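Local coordinates for UPF0255 protein frsA (Vibrio vulnificus, PDB 4I4C) that probably hydrolyses carboxylic esters as a serine esterase of the FrsA family, in the alpha/beta-hydrolase clan, rather than acting as a cofactor-independent pyruvate decarboxylase, at residues R50-L55 with Q69-I74; S95-Y100 with D143-Q148; E101-G106 with S133-P138. All blocks are in the same frame, centred on the assembly; numbering follows the deposited sequence.

Contact 1 of 3, residues R50-L55 with Q69-I74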
ATOM      1  N   ARG A  50      13.114   9.610  -0.801  1.00 17.84           N
ATOM      2  CA  ARG A  50      11.952   8.791  -1.130  1.00 16.28           C
ATOM      3  C   ARG A  50      12.029   8.224  -2.540  1.00 14.26           C
ATOM      4  O   ARG A  50      12.565   8.853  -3.434  1.00 13.44           O
ATOM      5  CB  ARG A  50      10.681   9.629  -0.997  1.00 15.99           C
ATOM      6  CG  ARG A  50      10.337   9.926   0.439  1.00 10.70           C
ATOM      7  CD  ARG A  50       9.333  11.048   0.525  1.00 10.88           C
ATOM      8  NE  ARG A  50       9.030  11.404   1.914  1.00 12.35           N
ATOM      9  CZ  ARG A  50       9.708  12.300   2.636  1.00 16.50           C
ATOM     10  NH1 ARG A  50      10.776  12.918   2.129  1.00 14.42           N
ATOM     11  NH2 ARG A  50       9.332  12.555   3.880  1.00 18.51           N
ATOM     12  N   ASN A  51      11.506   7.014  -2.727  1.00 21.19           N
ATOM     13  CA  ASN A  51      11.226   6.553  -4.073  1.00 19.88           C
ATOM     14  C   ASN A  51       9.972   7.273  -4.549  1.00 17.53           C
ATOM     15  O   ASN A  51       8.899   7.116  -3.977  1.00 18.57           O
ATOM     16  CB  ASN A  51      11.046   5.035  -4.133  1.00 20.05           C
ATOM     17  CG  ASN A  51      10.814   4.529  -5.554  1.00 25.69           C
ATOM     18  OD1 ASN A  51       9.769   3.964  -5.851  1.00 26.50           O
ATOM     19  ND2 ASN A  51      11.785   4.754  -6.441  1.00 18.84           N
ATOM     20  N   LEU A  52      10.140   8.105  -5.569  1.00 16.80           N
ATOM     21  CA  LEU A  52       9.048   8.861  -6.174  1.00 20.60           C
ATOM     22  C   LEU A  52       8.133   7.952  -6.983  1.00 25.34           C
ATOM     23  O   LEU A  52       8.590   7.205  -7.852  1.00 28.02           O
ATOM     24  CB  LEU A  52       9.623   9.928  -7.102  1.00 21.28           C
ATOM     25  CG  LEU A  52       9.464  11.367  -6.660  1.00 27.46           C
ATOM     26  CD1 LEU A  52       9.897  11.509  -5.222  1.00 20.80           C
ATOM     27  CD2 LEU A  52      10.260  12.268  -7.596  1.00 26.30           C
ATOM     28  N   ARG A  53       6.841   8.030  -6.689  1.00 18.36           N
ATOM     29  CA  ARG A  53       5.825   7.229  -7.364  1.00 15.90           C
ATOM     30  C   ARG A  53       4.869   8.124  -8.176  1.00 17.01           C
ATOM     31  O   ARG A  53       3.646   8.000  -8.047  1.00 13.76           O
ATOM     32  CB  ARG A  53       5.008   6.478  -6.317  1.00 21.57           C
ATOM     33  CG  ARG A  53       5.839   5.760  -5.258  1.00 26.59           C
ATOM     34  CD  ARG A  53       5.902   4.276  -5.519  1.00 35.67           C
ATOM     35  NE  ARG A  53       6.979   3.635  -4.760  1.00 47.59           N
ATOM     36  CZ  ARG A  53       6.811   2.968  -3.620  1.00 42.18           C
ATOM     37  NH1 ARG A  53       5.602   2.843  -3.089  1.00 44.53           N
ATOM     38  NH2 ARG A  53       7.858   2.423  -3.010  1.00 31.45           N
ATOM     39  N   ARG A  54       5.423   9.032  -8.979  1.00 15.34           N
ATOM     40  CA  ARG A  54       4.621   9.979  -9.770  1.00 20.17           C
ATOM     41  C   ARG A  54       3.423   9.354 -10.487  1.00 23.20           C
ATOM     42  O   ARG A  54       2.290   9.802 -10.306  1.00 17.92           O
ATOM     43  CB  ARG A  54       5.480  10.684 -10.821  1.00 24.13           C
ATOM     44  CG  ARG A  54       6.316  11.838 -10.341  1.00 21.81           C
ATOM     45  CD  ARG A  54       6.970  12.465 -11.565  1.00 26.93           C
ATOM     46  NE  ARG A  54       7.524  13.790 -11.319  1.00 24.31           N
ATOM     47  CZ  ARG A  54       8.794  14.018 -10.995  1.00 20.36           C
ATOM     48  NH1 ARG A  54       9.641  13.009 -10.863  1.00 19.70           N
ATOM     49  NH2 ARG A  54       9.221  15.261 -10.801  1.00 30.30           N
ATOM     50  N   LEU A  55       3.683   8.339 -11.311  1.00 16.42           N
ATOM     51  CA  LEU A  55       2.623   7.657 -12.058  1.00 22.24           C
ATOM     52  C   LEU A  55       1.632   6.900 -11.159  1.00 13.39           C
ATOM     53  O   LEU A  55       0.435   6.872 -11.444  1.00 20.08           O
ATOM     54  CB  LEU A  55       3.227   6.726 -13.124  1.00 21.79           C
ATOM     55  CG  LEU A  55       3.999   7.506 -14.194  1.00 25.82           C
ATOM     56  CD1 LEU A  55       4.568   6.623 -15.292  1.00 32.35           C
ATOM     57  CD2 LEU A  55       3.096   8.525 -14.799  1.00 24.27           C
ATOM     58  N   GLN A  69       3.661  20.919  -9.308  1.00 16.43           N
ATOM     59  CA  GLN A  69       3.794  22.173  -8.544  1.00 17.89           C
ATOM     60  C   GLN A  69       4.318  21.864  -7.129  1.00 21.70           C
ATOM     61  O   GLN A  69       5.193  22.570  -6.606  1.00 20.77           O
ATOM     62  CB  GLN A  69       2.471  22.945  -8.494  1.00 23.10           C
ATOM     63  CG  GLN A  69       1.984  23.443  -9.872  1.00 24.65           C
ATOM     64  CD  GLN A  69       0.649  24.173  -9.823  1.00 32.18           C
ATOM     65  OE1 GLN A  69       0.012  24.265  -8.774  1.00 39.52           O
ATOM     66  NE2 GLN A  69       0.222  24.700 -10.971  1.00 24.97           N
ATOM     67  N   VAL A  70       3.796  20.795  -6.530  1.00 19.73           N
ATOM     68  CA  VAL A  70       4.222  20.369  -5.198  1.00 19.77           C
ATOM     69  C   VAL A  70       5.676  19.939  -5.211  1.00 18.45           C
ATOM     70  O   VAL A  70       6.477  20.400  -4.394  1.00 14.64           O
ATOM     71  CB  VAL A  70       3.340  19.211  -4.653  1.00 16.49           C
ATOM     72  CG1 VAL A  70       3.944  18.634  -3.385  1.00 18.80           C
ATOM     73  CG2 VAL A  70       1.924  19.709  -4.389  1.00 19.73           C
ATOM     74  N   LEU A  71       6.025  19.079  -6.161  1.00 15.60           N
ATOM     75  CA  LEU A  71       7.390  18.571  -6.259  1.00 20.27           C
ATOM     76  C   LEU A  71       8.391  19.679  -6.591  1.00 21.72           C
ATOM     77  O   LEU A  71       9.529  19.663  -6.112  1.00 20.84           O
ATOM     78  CB  LEU A  71       7.478  17.433  -7.277  1.00 14.66           C
ATOM     79  CG  LEU A  71       6.749  16.143  -6.869  1.00 14.61           C
ATOM     80  CD1 LEU A  71       6.794  15.102  -8.001  1.00 14.18           C
ATOM     81  CD2 LEU A  71       7.338  15.550  -5.602  1.00 13.55           C
ATOM     82  N   ALA A  72       7.966  20.639  -7.408  1.00 18.15           N
ATOM     83  CA  ALA A  72       8.817  21.782  -7.726  1.00 19.17           C
ATOM     84  C   ALA A  72       9.104  22.642  -6.497  1.00 21.95           C
ATOM     85  O   ALA A  72      10.241  23.034  -6.275  1.00 21.50           O
ATOM     86  CB  ALA A  72       8.214  22.616  -8.846  1.00 18.55           C
ATOM     87  N   ARG A  73       8.087  22.929  -5.689  1.00 17.51           N
ATOM     88  CA  ARG A  73       8.316  23.712  -4.473  1.00 16.49           C
ATOM     89  C   ARG A  73       9.256  22.970  -3.504  1.00 16.72           C
ATOM     90  O   ARG A  73      10.007  23.595  -2.757  1.00 19.22           O
ATOM     91  CB  ARG A  73       6.995  24.059  -3.777  1.00 20.60           C
ATOM     92  CG  ARG A  73       6.162  25.154  -4.457  1.00 19.92           C
ATOM     93  CD  ARG A  73       4.840  25.323  -3.720  1.00 18.34           C
ATOM     94  NE  ARG A  73       4.107  26.514  -4.156  1.00 23.41           N
ATOM     95  CZ  ARG A  73       4.239  27.722  -3.608  1.00 25.41           C
ATOM     96  NH1 ARG A  73       5.063  27.905  -2.587  1.00 21.80           N
ATOM     97  NH2 ARG A  73       3.531  28.747  -4.070  1.00 29.38           N
ATOM     98  N   ILE A  74       9.209  21.637  -3.530  1.00 15.00           N
ATOM     99  CA  ILE A  74      10.079  20.795  -2.710  1.00 15.23           C
ATOM    100  C   ILE A  74      11.512  20.800  -3.248  1.00 17.48           C
ATOM    101  O   ILE A  74      12.477  20.977  -2.498  1.00 14.87           O
ATOM    102  CB  ILE A  74       9.581  19.323  -2.685  1.00 18.48           C
ATOM    103  CG1 ILE A  74       8.306  19.181  -1.840  1.00 13.71           C
ATOM    104  CG2 ILE A  74      10.691  18.388  -2.177  1.00 15.19           C
ATOM    105  CD1 ILE A  74       7.642  17.796  -1.972  1.00 15.48           C
TER

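Contact 2 of 3, residues S95-Y100 with D143-Q148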
ATOM      1  N   SER A  95       8.112  25.733   4.226  1.00 27.12           N
ATOM      2  CA  SER A  95       8.288  25.691   2.774  1.00 26.79           C
ATOM      3  C   SER A  95       9.440  24.774   2.328  1.00 18.71           C
ATOM      4  O   SER A  95      10.541  24.810   2.882  1.00 21.21           O
ATOM      5  CB  SER A  95       8.478  27.098   2.217  1.00 26.23           C
ATOM      6  OG  SER A  95       9.832  27.499   2.305  1.00 26.04           O
ATOM      7  N   GLY A  96       9.174  23.923   1.346  1.00 18.20           N
ATOM      8  CA  GLY A  96      10.200  23.005   0.877  1.00 20.00           C
ATOM      9  C   GLY A  96      10.159  21.628   1.520  1.00 19.36           C
ATOM     10  O   GLY A  96      10.638  20.662   0.940  1.00 18.01           O
ATOM     11  N   ASN A  97       9.599  21.530   2.721  1.00 18.93           N
ATOM     12  CA  ASN A  97       9.502  20.239   3.406  1.00 16.85           C
ATOM     13  C   ASN A  97       8.459  19.358   2.716  1.00 17.94           C
ATOM     14  O   ASN A  97       7.408  19.844   2.313  1.00 15.93           O
ATOM     15  CB  ASN A  97       9.175  20.437   4.896  1.00 18.45           C
ATOM     16  CG  ASN A  97       8.806  19.126   5.619  1.00 25.25           C
ATOM     17  OD1 ASN A  97       7.643  18.728   5.653  1.00 19.44           O
ATOM     18  ND2 ASN A  97       9.791  18.491   6.232  1.00 15.10           N
ATOM     19  N   TRP A  98       8.762  18.066   2.584  1.00 16.23           N
ATOM     20  CA  TRP A  98       7.887  17.132   1.877  1.00 19.25           C
ATOM     21  C   TRP A  98       6.487  17.087   2.500  1.00 13.50           C
ATOM     22  O   TRP A  98       5.497  17.339   1.820  1.00 15.50           O
ATOM     23  CB  TRP A  98       8.504  15.732   1.863  1.00 16.58           C
ATOM     24  CG  TRP A  98       7.607  14.688   1.248  1.00 14.08           C
ATOM     25  CD1 TRP A  98       6.575  14.026   1.850  1.00 14.22           C
ATOM     26  CD2 TRP A  98       7.690  14.184  -0.080  1.00 11.72           C
ATOM     27  NE1 TRP A  98       6.003  13.147   0.970  1.00 16.25           N
ATOM     28  CE2 TRP A  98       6.670  13.225  -0.227  1.00 17.68           C
ATOM     29  CE3 TRP A  98       8.532  14.451  -1.170  1.00 11.66           C
ATOM     30  CZ2 TRP A  98       6.461  12.539  -1.416  1.00 11.15           C
ATOM     31  CZ3 TRP A  98       8.327  13.772  -2.351  1.00 18.16           C
ATOM     32  CH2 TRP A  98       7.302  12.814  -2.463  1.00 18.83           C
ATOM     33  N   ALA A  99       6.416  16.800   3.796  1.00 13.73           N
ATOM     34  CA  ALA A  99       5.122  16.790   4.489  1.00 14.15           C
ATOM     35  C   ALA A  99       4.397  18.126   4.378  1.00 18.19           C
ATOM     36  O   ALA A  99       3.201  18.160   4.152  1.00 19.56           O
ATOM     37  CB  ALA A  99       5.288  16.416   5.945  1.00 16.50           C
ATOM     38  N   TYR A 100       5.129  19.220   4.555  1.00 17.64           N
ATOM     39  CA  TYR A 100       4.526  20.557   4.510  1.00 21.53           C
ATOM     40  C   TYR A 100       3.884  20.831   3.152  1.00 21.21           C
ATOM     41  O   TYR A 100       2.743  21.282   3.067  1.00 20.73           O
ATOM     42  CB  TYR A 100       5.586  21.618   4.787  1.00 22.08           C
ATOM     43  CG  TYR A 100       5.053  23.036   4.747  1.00 26.81           C
ATOM     44  CD1 TYR A 100       5.076  23.773   3.570  1.00 29.00           C
ATOM     45  CD2 TYR A 100       4.518  23.627   5.881  1.00 23.61           C
ATOM     46  CE1 TYR A 100       4.583  25.069   3.527  1.00 33.97           C
ATOM     47  CE2 TYR A 100       4.027  24.929   5.851  1.00 31.56           C
ATOM     48  CZ  TYR A 100       4.059  25.639   4.672  1.00 33.10           C
ATOM     49  OH  TYR A 100       3.567  26.924   4.623  1.00 37.56           O
ATOM     50  N   ASP A 143       7.992   9.180  12.789  1.00 28.51           N
ATOM     51  CA  ASP A 143       7.911  10.426  12.030  1.00 27.27           C
ATOM     52  C   ASP A 143       6.733  11.269  12.511  1.00 28.07           C
ATOM     53  O   ASP A 143       5.584  10.963  12.207  1.00 26.23           O
ATOM     54  CB  ASP A 143       7.782  10.104  10.537  1.00 21.69           C
ATOM     55  CG  ASP A 143       7.969  11.323   9.632  1.00 28.44           C
ATOM     56  OD1 ASP A 143       7.687  12.470  10.052  1.00 21.77           O
ATOM     57  OD2 ASP A 143       8.368  11.113   8.462  1.00 31.39           O
ATOM     58  N   ASN A 144       7.030  12.331  13.263  1.00 32.50           N
ATOM     59  CA  ASN A 144       5.981  13.181  13.825  1.00 31.40           C
ATOM     60  C   ASN A 144       5.135  13.862  12.742  1.00 27.24           C
ATOM     61  O   ASN A 144       3.908  13.922  12.851  1.00 25.11           O
ATOM     62  CB  ASN A 144       6.567  14.243  14.775  1.00 30.41           C
ATOM     63  CG  ASN A 144       7.196  13.641  16.015  1.00 39.27           C
ATOM     64  OD1 ASN A 144       6.887  12.515  16.395  1.00 40.02           O
ATOM     65  ND2 ASN A 144       8.080  14.399  16.661  1.00 47.42           N
ATOM     66  N   LEU A 145       5.786  14.376  11.702  1.00 18.85           N
ATOM     67  CA  LEU A 145       5.039  15.032  10.631  1.00 22.07           C
ATOM     68  C   LEU A 145       4.140  14.041   9.904  1.00 24.87           C
ATOM     69  O   LEU A 145       3.016  14.370   9.517  1.00 25.67           O
ATOM     70  CB  LEU A 145       5.981  15.720   9.648  1.00 25.56           C
ATOM     71  CG  LEU A 145       6.711  16.941  10.207  1.00 28.56           C
ATOM     72  CD1 LEU A 145       7.302  17.738   9.085  1.00 28.34           C
ATOM     73  CD2 LEU A 145       5.784  17.801  11.059  1.00 27.29           C
ATOM     74  N   ALA A 146       4.640  12.819   9.739  1.00 19.54           N
ATOM     75  CA  ALA A 146       3.903  11.791   9.023  1.00 19.06           C
ATOM     76  C   ALA A 146       2.725  11.276   9.838  1.00 17.12           C
ATOM     77  O   ALA A 146       1.675  10.979   9.284  1.00 22.98           O
ATOM     78  CB  ALA A 146       4.820  10.645   8.643  1.00 18.28           C
ATOM     79  N   ILE A 147       2.905  11.162  11.155  1.00 24.24           N
ATOM     80  CA  ILE A 147       1.823  10.702  12.031  1.00 24.39           C
ATOM     81  C   ILE A 147       0.637  11.638  11.901  1.00 24.24           C
ATOM     82  O   ILE A 147      -0.495  11.208  11.693  1.00 27.75           O
ATOM     83  CB  ILE A 147       2.261  10.672  13.512  1.00 24.79           C
ATOM     84  CG1 ILE A 147       3.299   9.572  13.737  1.00 29.71           C
ATOM     85  CG2 ILE A 147       1.054  10.428  14.413  1.00 28.83           C
ATOM     86  CD1 ILE A 147       2.759   8.179  13.493  1.00 31.58           C
ATOM     87  N   GLN A 148       0.913  12.933  12.039  1.00 21.91           N
ATOM     88  CA  GLN A 148      -0.095  13.959  11.831  1.00 17.91           C
ATOM     89  C   GLN A 148      -0.752  13.923  10.443  1.00 17.24           C
ATOM     90  O   GLN A 148      -1.963  14.075  10.322  1.00 17.79           O
ATOM     91  CB  GLN A 148       0.519  15.345  12.100  1.00 26.45           C
ATOM     92  CG  GLN A 148       0.073  15.938  13.408  1.00 41.00           C
ATOM     93  CD  GLN A 148      -1.432  16.100  13.453  1.00 53.97           C
ATOM     94  OE1 GLN A 148      -2.010  16.846  12.661  1.00 60.10           O
ATOM     95  NE2 GLN A 148      -2.082  15.379  14.363  1.00 57.83           N
TER

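Contact 3 of 3, residues E101-G106 with S133-P138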
ATOM      1  N   GLU A 101       4.627  20.565   2.083  1.00 18.59           N
ATOM      2  CA  GLU A 101       4.148  20.920   0.758  1.00 16.61           C
ATOM      3  C   GLU A 101       2.985  20.031   0.338  1.00 18.90           C
ATOM      4  O   GLU A 101       2.056  20.510  -0.316  1.00 17.23           O
ATOM      5  CB  GLU A 101       5.274  20.911  -0.282  1.00 15.29           C
ATOM      6  CG  GLU A 101       6.389  21.973  -0.046  1.00 15.77           C
ATOM      7  CD  GLU A 101       5.929  23.423  -0.178  1.00 18.48           C
ATOM      8  OE1 GLU A 101       4.782  23.679  -0.592  1.00 20.10           O
ATOM      9  OE2 GLU A 101       6.739  24.326   0.133  1.00 20.53           O
ATOM     10  N   TRP A 102       3.017  18.750   0.716  1.00 17.31           N
ATOM     11  CA  TRP A 102       1.928  17.851   0.321  1.00 15.23           C
ATOM     12  C   TRP A 102       0.680  18.141   1.138  1.00 16.82           C
ATOM     13  O   TRP A 102      -0.429  18.060   0.635  1.00 17.60           O
ATOM     14  CB  TRP A 102       2.324  16.373   0.425  1.00 13.60           C
ATOM     15  CG  TRP A 102       3.105  15.895  -0.769  1.00 19.60           C
ATOM     16  CD1 TRP A 102       4.470  15.737  -0.863  1.00 12.65           C
ATOM     17  CD2 TRP A 102       2.572  15.546  -2.052  1.00 18.06           C
ATOM     18  NE1 TRP A 102       4.808  15.302  -2.125  1.00 13.14           N
ATOM     19  CE2 TRP A 102       3.664  15.174  -2.873  1.00 17.70           C
ATOM     20  CE3 TRP A 102       1.276  15.512  -2.586  1.00 13.24           C
ATOM     21  CZ2 TRP A 102       3.496  14.775  -4.209  1.00 19.26           C
ATOM     22  CZ3 TRP A 102       1.113  15.103  -3.913  1.00 14.87           C
ATOM     23  CH2 TRP A 102       2.217  14.739  -4.703  1.00 16.96           C
ATOM     24  N   THR A 103       0.872  18.511   2.399  1.00 16.00           N
ATOM     25  CA  THR A 103      -0.267  18.851   3.251  1.00 18.81           C
ATOM     26  C   THR A 103      -0.946  20.130   2.757  1.00 21.07           C
ATOM     27  O   THR A 103      -2.174  20.253   2.808  1.00 23.24           O
ATOM     28  CB  THR A 103       0.170  18.964   4.729  1.00 20.16           C
ATOM     29  OG1 THR A 103       0.593  17.674   5.184  1.00 25.45           O
ATOM     30  CG2 THR A 103      -0.969  19.437   5.609  1.00 17.84           C
ATOM     31  N   ARG A 104      -0.145  21.067   2.246  1.00 19.02           N
ATOM     32  CA  ARG A 104      -0.683  22.270   1.616  1.00 26.82           C
ATOM     33  C   ARG A 104      -1.667  21.951   0.510  1.00 18.46           C
ATOM     34  O   ARG A 104      -2.705  22.591   0.402  1.00 19.43           O
ATOM     35  CB  ARG A 104       0.429  23.106   0.997  1.00 22.68           C
ATOM     36  CG  ARG A 104       1.140  23.995   1.943  1.00 28.69           C
ATOM     37  CD  ARG A 104       2.147  24.832   1.157  1.00 35.89           C
ATOM     38  NE  ARG A 104       1.699  26.206   0.986  1.00 30.35           N
ATOM     39  CZ  ARG A 104       2.456  27.169   0.468  1.00 36.34           C
ATOM     40  NH1 ARG A 104       3.690  26.886   0.063  1.00 28.27           N
ATOM     41  NH2 ARG A 104       1.987  28.411   0.358  1.00 34.30           N
ATOM     42  N   LEU A 105      -1.302  21.008  -0.352  1.00 17.51           N
ATOM     43  CA  LEU A 105      -2.185  20.581  -1.434  1.00 25.48           C
ATOM     44  C   LEU A 105      -3.433  19.913  -0.864  1.00 24.81           C
ATOM     45  O   LEU A 105      -4.545  20.194  -1.310  1.00 22.45           O
ATOM     46  CB  LEU A 105      -1.468  19.655  -2.439  1.00 19.37           C
ATOM     47  CG  LEU A 105      -2.291  19.282  -3.681  1.00 20.36           C
ATOM     48  CD1 LEU A 105      -2.746  20.508  -4.503  1.00 17.72           C
ATOM     49  CD2 LEU A 105      -1.566  18.271  -4.581  1.00 20.34           C
ATOM     50  N   GLY A 106      -3.258  19.049   0.132  1.00 17.19           N
ATOM     51  CA  GLY A 106      -4.411  18.499   0.834  1.00 17.54           C
ATOM     52  C   GLY A 106      -5.381  19.562   1.346  1.00 27.44           C
ATOM     53  O   GLY A 106      -6.602  19.461   1.182  1.00 20.93           O
ATOM     54  N   SER A 133      -1.941  11.380   2.740  1.00 18.41           N
ATOM     55  CA  SER A 133      -1.255  10.087   2.765  1.00 13.69           C
ATOM     56  C   SER A 133       0.137  10.194   2.144  1.00 13.81           C
ATOM     57  O   SER A 133       1.133   9.754   2.727  1.00 13.84           O
ATOM     58  CB  SER A 133      -2.083   9.008   2.052  1.00 12.55           C
ATOM     59  OG  SER A 133      -1.360   7.787   1.974  1.00 22.12           O
ATOM     60  N   ILE A 134       0.208  10.781   0.960  1.00 18.60           N
ATOM     61  CA  ILE A 134       1.501  11.050   0.325  1.00 18.06           C
ATOM     62  C   ILE A 134       2.412  11.940   1.193  1.00 17.99           C
ATOM     63  O   ILE A 134       3.625  11.712   1.281  1.00 11.62           O
ATOM     64  CB  ILE A 134       1.293  11.693  -1.058  1.00 18.21           C
ATOM     65  CG1 ILE A 134       0.621  10.678  -1.994  1.00 18.47           C
ATOM     66  CG2 ILE A 134       2.611  12.194  -1.615  1.00 11.62           C
ATOM     67  CD1 ILE A 134      -0.041  11.278  -3.213  1.00 13.39           C
ATOM     68  N   ALA A 135       1.827  12.952   1.835  1.00 17.55           N
ATOM     69  CA  ALA A 135       2.571  13.787   2.789  1.00 18.86           C
ATOM     70  C   ALA A 135       3.295  12.943   3.846  1.00 14.22           C
ATOM     71  O   ALA A 135       4.416  13.255   4.249  1.00 14.52           O
ATOM     72  CB  ALA A 135       1.640  14.807   3.462  1.00 15.29           C
ATOM     73  N   GLY A 136       2.651  11.866   4.293  1.00 12.64           N
ATOM     74  CA  GLY A 136       3.238  11.032   5.324  1.00 12.63           C
ATOM     75  C   GLY A 136       4.125   9.919   4.774  1.00 14.04           C
ATOM     76  O   GLY A 136       4.934   9.324   5.497  1.00 12.52           O
ATOM     77  N   TYR A 137       3.953   9.616   3.496  1.00 11.55           N
ATOM     78  CA  TYR A 137       4.742   8.558   2.853  1.00 18.50           C
ATOM     79  C   TYR A 137       6.218   8.819   3.096  1.00 20.80           C
ATOM     80  O   TYR A 137       6.673   9.973   2.949  1.00 18.16           O
ATOM     81  CB  TYR A 137       4.442   8.558   1.352  1.00 17.28           C
ATOM     82  CG  TYR A 137       5.390   7.773   0.467  1.00 15.87           C
ATOM     83  CD1 TYR A 137       5.194   6.409   0.225  1.00 16.96           C
ATOM     84  CD2 TYR A 137       6.444   8.406  -0.184  1.00 14.71           C
ATOM     85  CE1 TYR A 137       6.052   5.701  -0.618  1.00 15.29           C
ATOM     86  CE2 TYR A 137       7.304   7.707  -1.025  1.00 15.58           C
ATOM     87  CZ  TYR A 137       7.103   6.352  -1.245  1.00 12.52           C
ATOM     88  OH  TYR A 137       7.959   5.658  -2.097  1.00 13.22           O
ATOM     89  N   PRO A 138       6.977   7.764   3.460  1.00 21.36           N
ATOM     90  CA  PRO A 138       6.558   6.354   3.541  1.00 17.64           C
ATOM     91  C   PRO A 138       6.109   5.867   4.930  1.00 21.55           C
ATOM     92  O   PRO A 138       6.212   4.666   5.226  1.00 18.07           O
ATOM     93  CB  PRO A 138       7.835   5.618   3.159  1.00 19.65           C
ATOM     94  CG  PRO A 138       8.899   6.447   3.840  1.00 15.04           C
ATOM     95  CD  PRO A 138       8.434   7.894   3.637  1.00 19.54           C
TER

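Contact 1 of 3, residues R50-L55 with Q69-I74
Arg54 reaches from the first turn of helix 54-60 across Leu71 of helix 64-75, and a single methyl, Leu71 CD1, receives nearly all of it. At the root of the arginine, CB is still 5.4 Å from Leu71 CD1. CG comes in to 4.0 Å from that methyl, and the extended chain then brings NE to 3.6 Å from Leu71 CD1. Beyond it, CZ and NH2 lie at 3.8 and 3.7 Å from the same carbon, so the methyl rests over one face of the guanidinium. A flat, delocalised group suits this place: its face accepts an apolar neighbour while its N-H groups point elsewhere, and NE forms a salt bridge with Glu68, three residues before Leu71 on the same helix. Leu52 adds a looser apolar touch, its CD2 being 4.5 Å from Leu71 CD1. Leucine suits position 71 because it lies on the buried face of helix 64-75, and its forked end gives CD1 to Arg54 and Leu52 and CD2 to Trp98. The pair thus ties the start of helix 54-60 to helix 64-75, which follows it in the chain; Val70 and Ile74 turn to helix 98-114, whereas Leu55 touches helix 394-413.

Contact 2 of 3, residues S95-Y100 with D143-Q148
Leu145 pushes its CD1 methyl against the side-chain amide of Asn97, 3.6 Å from OD1 and 3.9 Å from ND2, the two side chains coming from opposite directions. Nearer its root the leucine settles on Ala99, with Leu145 CB 3.8 Å from Ala99 CB. Alanine fits here because the backbones are near, Ala99 and Leu145 having their CA atoms 6.4 Å apart, and a bare methyl fills that gap while leucine spans the rest. The amide can accept a hydrocarbon neighbour because its polar atoms are engaged elsewhere. With CG anti to the backbone N (chi1 170°), Asn97 turns OD1 back over the helix start, where Tyr100 N donates to it at 2.8 Å, in the carbonyl plane and on a lone pair; ND2 meanwhile gives its hydrogen bond to Val90 O.

This is an N-cap: Asn97 caps helix 98-114, and Leu145 belongs to the first turn of helix 144-163, which Asp143 caps. The helices run in the same general direction, as the first and third members of an up-down-up trio completed by helix 121-136, so their starts lie side by side. Asp143 OD1 accepts from Ala146 N at 3.1 Å, but the donor stands above the carboxylate plane, 72° out of it. Its second oxygen, OD2, is hydrogen-bonded to Thr23 OG1. A carboxylate at this position would probably be favoured by the partial positive charge of the helix start.

Ahead of the first cap, Gly96 takes a positive phi at which a CB would jam against the carbonyl O of Ser95, a turn that glycine makes readily. Trp98, next after Asn97, leaves this interface and packs on Leu71 and Ile74 of helix 64-75.

Contact 3 of 3, residues E101-G106 with S133-P138
Buried helix-to-helix packing joins helix 98-114 to the last turn of helix 121-136, two neighbours that run in opposite directions within the helical part of the chain. Their backbones come very near, with the CA atoms of Trp102 and Ala135 only 4.8 Å apart. Alanine suits such proximity: the CB of Ala135 touches both Trp102 CB and Thr103 OG1, each at 3.5 Å. The threonine hydroxyl is not left without a polar partner, since OG1 is hydrogen-bonded to Ala99 O one turn back, which lets it face a methyl.

The other half of the interface is a CH-pi contact. Ile134 CG2 stands over the six-membered ring of Trp102, 3.5 Å from its centroid and 16° off the ring normal, with CD2 and CE2 both 3.4 Å from the methyl. CG2 of the isoleucine is anti to its own backbone N, a placing that presents the branch methyl to the indole, while CD1 reaches the rim, 4.1 Å from Trp102 CZ3. A beta-branched residue serves well, as its methyl sits close to the main chain where the ring passes. The broad indole in turn gives the methyl a whole face to rest on.

After Gly136 the helix ends: Tyr137 leaves helical angles and a cis peptide bond precedes Pro138. On helix 98-114, Glu101 takes a weak hydrogen bond from Arg104 within a salt bridge and accepts from Gly96 N.

Val70 of helix 64-75 lies on the face of the Trp102 ring opposite Ile134, so the indole is sandwiched between helices 64-75 and 121-136, and the ring of Trp98 meets it at about 45°.

All three contacts belong to the helical region on one side of the chain's centre, outside the strands of the hydrolase sheet. Contact 1 closes before the others begin; contact 3 is nested inside the loop closed by contact 2, and both use helix 98-114. The centres of contacts 2 and 3 lie about 7 Å apart; contact 1 is centred about 10 Å from contact 3 and about 14 Å from contact 2. Trp98 bonds Ile134 O through NE1 and meets Arg50 by a cation-pi interaction. Helix 98-114, whose Trp98 and Trp102 also pack on helix 64-75, is the common element, while helix 54-60 carries Gln56, Trp59 and Gln60, which line the pocket of a bound polyether.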